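PDB 5AVM: phosphoribosylformylglycinamidine cyclo-ligase from Thermus thermophilus HB8, which probably catalyses the ATP-dependent ring closure of formylglycinamidine ribonucleotide to 5-aminoimidazole ribonucleotide, a step of de novo purine biosynthesis. Local coordinates for residues R194-G199 and Q280-I285; L180-P185 and P274-L279. All coordinates share one frame; numbering follows the deposited sequence.

Both contacts lie in the C-terminal AIR synthase-related domain and share helix 275-283. Contact 2 uses the start of that helix and contact 1 its end. Their centres are about 14 Å apart. Along the chain the order is 180-185, 194-199, 274-279, 280-285, so the segments of the two contacts alternate. Segment 180-185 carries the end of strand 176-181, part of a mixed six-stranded sheet, and segment 194-199 begins with the last turn of the next helix, 190-196. The contacts also touch each other: Val196 CG1 lies 3.6 Å from Leu279 O, and Val197 CG1 lies 3.8 Å from Leu279 CD2. One helix thus packs against successive parts of the strand-loop-helix unit, along its length.

Contact 1: residues R194-G199 and Q280-I285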
loop_
_atom_site.group_PDB
_atom_site.type_symbol
_atom_site.label_atom_id
_atom_site.label_comp_id
_atom_site.label_asym_id
_atom_site.label_seq_id
_atom_site.Cartn_x
_atom_site.Cartn_y
_atom_site.Cartn_z
ATOM N N ARG B 194 7.720 17.678 15.057
ATOM C CA ARG B 194 6.488 18.148 15.684
ATOM C C ARG B 194 6.665 18.403 17.174
ATOM O O ARG B 194 5.987 19.257 17.750
ATOM C CB ARG B 194 5.345 17.157 15.437
ATOM C CG ARG B 194 4.862 17.114 13.981
ATOM C CD ARG B 194 3.605 16.266 13.827
ATOM N NE ARG B 194 2.449 16.852 14.508
ATOM C CZ ARG B 194 1.684 16.200 15.382
ATOM N NH1 ARG B 194 1.950 14.936 15.688
ATOM N NH2 ARG B 194 0.652 16.810 15.949
ATOM N N LYS B 195 7.583 17.668 17.793
ATOM C CA LYS B 195 7.870 17.847 19.212
ATOM C C LYS B 195 8.701 19.111 19.413
ATOM O O LYS B 195 8.413 19.924 20.292
ATOM C CB LYS B 195 8.654 16.658 19.762
ATOM C CG LYS B 195 9.427 16.983 21.042
ATOM C CD LYS B 195 10.248 15.802 21.540
ATOM C CE LYS B 195 11.224 16.227 22.632
ATOM N NZ LYS B 195 12.282 17.155 22.120
ATOM N N VAL B 196 9.740 19.262 18.596
ATOM C CA VAL B 196 10.624 20.416 18.681
ATOM C C VAL B 196 9.917 21.752 18.403
ATOM O O VAL B 196 10.156 22.738 19.104
ATOM C CB VAL B 196 11.831 20.249 17.719
ATOM C CG1 VAL B 196 12.576 21.557 17.568
ATOM C CG2 VAL B 196 12.771 19.190 18.257
ATOM N N VAL B 197 9.050 21.785 17.394
ATOM C CA VAL B 197 8.332 23.013 17.055
ATOM C C VAL B 197 6.993 23.150 17.785
ATOM O O VAL B 197 6.279 24.136 17.603
ATOM C CB VAL B 197 8.062 23.116 15.530
ATOM C CG1 VAL B 197 9.372 23.052 14.772
ATOM C CG2 VAL B 197 7.121 22.014 15.083
ATOM N N ALA B 198 6.660 22.161 18.610
ATOM C CA ALA B 198 5.405 22.166 19.357
ATOM C C ALA B 198 5.215 23.446 20.159
ATOM O O ALA B 198 5.856 23.639 21.199
ATOM C CB ALA B 198 5.357 20.969 20.286
ATOM N N GLY B 199 4.331 24.318 19.677
ATOM C CA GLY B 199 4.068 25.562 20.378
ATOM C C GLY B 199 4.624 26.820 19.731
ATOM O O GLY B 199 4.454 27.914 20.270
ATOM N N GLN B 280 17.600 21.573 15.440
ATOM C CA GLN B 280 18.611 21.046 16.342
ATOM C C GLN B 280 18.784 21.953 17.561
ATOM O O GLN B 280 18.683 21.502 18.702
ATOM C CB GLN B 280 19.929 20.921 15.576
ATOM C CG GLN B 280 21.153 20.591 16.393
ATOM C CD GLN B 280 22.379 20.441 15.514
ATOM O OE1 GLN B 280 22.563 21.194 14.556
ATOM N NE2 GLN B 280 23.229 19.474 15.837
ATOM N N ARG B 281 19.036 23.235 17.312
ATOM C CA ARG B 281 19.226 24.212 18.381
ATOM C C ARG B 281 17.979 24.367 19.252
ATOM O O ARG B 281 18.070 24.354 20.482
ATOM C CB ARG B 281 19.594 25.574 17.790
ATOM C CG ARG B 281 21.030 26.026 18.023
ATOM C CD ARG B 281 21.223 27.437 17.480
ATOM N NE ARG B 281 20.214 28.341 18.022
ATOM C CZ ARG B 281 19.543 29.238 17.304
ATOM N NH1 ARG B 281 19.779 29.356 16.000
ATOM N NH2 ARG B 281 18.622 30.003 17.891
ATOM N N LEU B 282 16.822 24.521 18.606
ATOM C CA LEU B 282 15.547 24.696 19.303
ATOM C C LEU B 282 15.223 23.491 20.171
ATOM O O LEU B 282 14.801 23.633 21.322
ATOM C CB LEU B 282 14.420 24.918 18.294
ATOM C CG LEU B 282 13.013 25.176 18.842
ATOM C CD1 LEU B 282 12.966 26.521 19.541
ATOM C CD2 LEU B 282 12.013 25.145 17.702
ATOM N N GLY B 283 15.424 22.304 19.608
ATOM C CA GLY B 283 15.149 21.084 20.338
ATOM C C GLY B 283 16.379 20.594 21.073
ATOM O O GLY B 283 16.339 19.558 21.737
ATOM N N GLY B 284 17.472 21.343 20.960
ATOM C CA GLY B 284 18.703 20.953 21.618
ATOM C C GLY B 284 19.009 19.518 21.253
ATOM O O GLY B 284 19.304 18.688 22.112
ATOM N N ILE B 285 18.928 19.234 19.959
ATOM C CA ILE B 285 19.163 17.895 19.437
ATOM C C ILE B 285 20.634 17.669 19.094
ATOM O O ILE B 285 21.230 18.431 18.329
ATOM C CB ILE B 285 18.293 17.659 18.178
ATOM C CG1 ILE B 285 16.818 17.867 18.534
ATOM C CG2 ILE B 285 18.522 16.265 17.631
ATOM C CD1 ILE B 285 15.919 18.062 17.344
#
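Val196, the last residue of helix 190-196, packs against Leu282, Gly283 and Ile285, where helix 275-283 ends in a Schellman motif. Gly284, with positive phi, is the C-prime residue. The Ile285 N to Gln280 O bond and the weak Gly284 N to Arg281 O bond close the motif. Past the turn, the Ile285 side chain points toward Val196.

The Val196 side chain starts at CB, 4.3 Å from Gly283 CA. Two methyls fork from it. With chi1 at 167°, CG1 lies anti to the backbone N and beside the carbonyl carbon. Val196 CG1 meets Gly283 N and Leu282 CD2, both at 3.6 Å. CG2 lies anti to the carbonyl carbon, beside the backbone N. Val196 CG2 sits 3.7 Å from Gly283 CA and 3.5 Å from Ile285 CD1; the latter is tighter than usual for two carbons. Gly283 has no side chain, and a CB there would clash with Val196 CG2.

Putting an alanine at Val196 would probably open gaps against Leu282 CD2 and Ile285 CD1 and leave both methyls freer to move.

Val197 points away from segment 280-285 and touches Leu213 and Leu217 of helix 213-218. Arg281 NH1 forms a salt bridge with Glu208. Leu282 slants across Val196, and its CD2 methyl comes to 3.3 Å from the carbonyl O of Val196.

Contact 2: residues L180-P185 and P274-L279; sequences LPSSGP and PVFPYL
Pro185 meets Val275 and Phe276 through apolar contacts. Pro185 CD lies 4.0 Å from Val275 CG1, and the two side chains reach toward each other. Pro185 CG is 4.1 Å from Phe276 CE1, and here the side chains cross at a slant. Chi1 of 72° sets Val275 CG1 between its own backbone N and carbonyl carbon. From there Val275 CG1 also lies over the centre of the Phe276 ring, 4.3 Å above the plane.

These residues join the loop after strand 176-181, in the mixed sheet of the C-terminal domain, to the first turn of helix 275-283. Tyr190 and Ile193 of helix 190-196 also touch Pro185.

The ring also approaches polar atoms. Phe276 CZ is 3.4 Å from Gly184 O. Ser182 OG stands at the ring edge, near its plane, 4.3 Å from Phe276 CE2. Both oxygens have hydrogen-bond partners on Asn295, OD1 for Ser182 OG and ND2 for Gly184 O.

Backbone shape matters at Gly184. Its phi of 142° would press a CB against the carbonyl O of Ser183, and that CB would also clash with Pro185 CD.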
loop_
_atom_site.group_PDB
_atom_site.type_symbol
_atom_site.label_atom_id
_atom_site.label_comp_id
_atom_site.label_asym_id
_atom_site.label_seq_id
_atom_site.Cartn_x
_atom_site.Cartn_y
_atom_site.Cartn_z
ATOM N N LEU B 180 22.739 14.407 -3.988
ATOM C CA LEU B 180 21.829 15.323 -4.657
ATOM C C LEU B 180 21.133 15.993 -3.476
ATOM O O LEU B 180 20.669 15.317 -2.551
ATOM C CB LEU B 180 20.833 14.558 -5.527
ATOM C CG LEU B 180 21.473 13.703 -6.621
ATOM C CD1 LEU B 180 20.382 13.135 -7.505
ATOM C CD2 LEU B 180 22.451 14.551 -7.437
ATOM N N PRO B 181 21.057 17.335 -3.490
ATOM C CA PRO B 181 20.444 18.150 -2.435
ATOM C C PRO B 181 18.979 17.926 -2.089
ATOM O O PRO B 181 18.114 17.925 -2.960
ATOM C CB PRO B 181 20.717 19.574 -2.911
ATOM C CG PRO B 181 20.631 19.440 -4.401
ATOM C CD PRO B 181 21.426 18.177 -4.647
ATOM N N SER B 182 18.719 17.752 -0.798
ATOM C CA SER B 182 17.365 17.559 -0.305
ATOM C C SER B 182 16.724 18.939 -0.221
ATOM O O SER B 182 17.433 19.948 -0.195
ATOM C CB SER B 182 17.377 16.898 1.078
ATOM O OG SER B 182 17.803 17.796 2.084
ATOM N N SER B 183 15.393 18.981 -0.177
ATOM C CA SER B 183 14.650 20.238 -0.126
ATOM C C SER B 183 14.243 20.603 1.290
ATOM O O SER B 183 13.479 21.543 1.511
ATOM C CB SER B 183 13.388 20.125 -0.964
ATOM O OG SER B 183 12.466 19.273 -0.308
ATOM N N GLY B 184 14.752 19.852 2.254
ATOM C CA GLY B 184 14.398 20.105 3.634
ATOM C C GLY B 184 14.278 18.769 4.321
ATOM O O GLY B 184 14.962 17.822 3.929
ATOM N N PRO B 185 13.410 18.643 5.332
ATOM C CA PRO B 185 13.287 17.353 6.016
ATOM C C PRO B 185 12.717 16.240 5.136
ATOM O O PRO B 185 12.843 15.058 5.454
ATOM C CB PRO B 185 12.382 17.680 7.206
ATOM C CG PRO B 185 12.612 19.170 7.427
ATOM C CD PRO B 185 12.624 19.683 6.015
ATOM N N PRO B 274 18.974 25.195 6.110
ATOM C CA PRO B 274 19.049 25.948 7.368
ATOM C C PRO B 274 18.061 25.507 8.444
ATOM O O PRO B 274 18.283 25.742 9.639
ATOM C CB PRO B 274 18.799 27.380 6.916
ATOM C CG PRO B 274 17.810 27.189 5.805
ATOM C CD PRO B 274 18.409 26.030 5.035
ATOM N N VAL B 275 16.970 24.872 8.015
ATOM C CA VAL B 275 15.939 24.407 8.937
ATOM C C VAL B 275 16.441 23.330 9.886
ATOM O O VAL B 275 15.895 23.177 10.973
ATOM C CB VAL B 275 14.718 23.849 8.182
ATOM C CG1 VAL B 275 15.059 22.505 7.556
ATOM C CG2 VAL B 275 13.545 23.729 9.127
ATOM N N PHE B 276 17.480 22.591 9.487
ATOM C CA PHE B 276 18.023 21.529 10.333
ATOM C C PHE B 276 18.730 22.011 11.603
ATOM O O PHE B 276 18.292 21.702 12.713
ATOM C CB PHE B 276 18.967 20.631 9.529
ATOM C CG PHE B 276 18.265 19.767 8.524
ATOM C CD1 PHE B 276 17.250 18.900 8.922
ATOM C CD2 PHE B 276 18.604 19.826 7.175
ATOM C CE1 PHE B 276 16.583 18.107 7.986
ATOM C CE2 PHE B 276 17.944 19.037 6.233
ATOM C CZ PHE B 276 16.934 18.179 6.638
ATOM N N PRO B 277 19.838 22.765 11.464
ATOM C CA PRO B 277 20.528 23.233 12.670
ATOM C C PRO B 277 19.616 24.078 13.549
ATOM O O PRO B 277 19.834 24.196 14.753
ATOM C CB PRO B 277 21.708 24.017 12.106
ATOM C CG PRO B 277 21.187 24.523 10.792
ATOM C CD PRO B 277 20.467 23.324 10.252
ATOM N N TYR B 278 18.591 24.658 12.931
ATOM C CA TYR B 278 17.617 25.473 13.643
ATOM C C TYR B 278 16.811 24.555 14.557
ATOM O O TYR B 278 16.679 24.805 15.753
ATOM C CB TYR B 278 16.682 26.167 12.655
ATOM C CG TYR B 278 15.621 26.984 13.339
ATOM C CD1 TYR B 278 15.963 28.088 14.116
ATOM C CD2 TYR B 278 14.278 26.618 13.265
ATOM C CE1 TYR B 278 14.995 28.805 14.810
ATOM C CE2 TYR B 278 13.302 27.327 13.954
ATOM C CZ TYR B 278 13.668 28.415 14.726
ATOM O OH TYR B 278 12.712 29.101 15.433
ATOM N N LEU B 279 16.266 23.486 13.986
ATOM C CA LEU B 279 15.495 22.522 14.759
ATOM C C LEU B 279 16.414 21.993 15.853
ATOM O O LEU B 279 16.061 21.968 17.029
ATOM C CB LEU B 279 15.045 21.371 13.855
ATOM C CG LEU B 279 14.134 21.753 12.689
ATOM C CD1 LEU B 279 13.951 20.568 11.759
ATOM C CD2 LEU B 279 12.805 22.241 13.235
#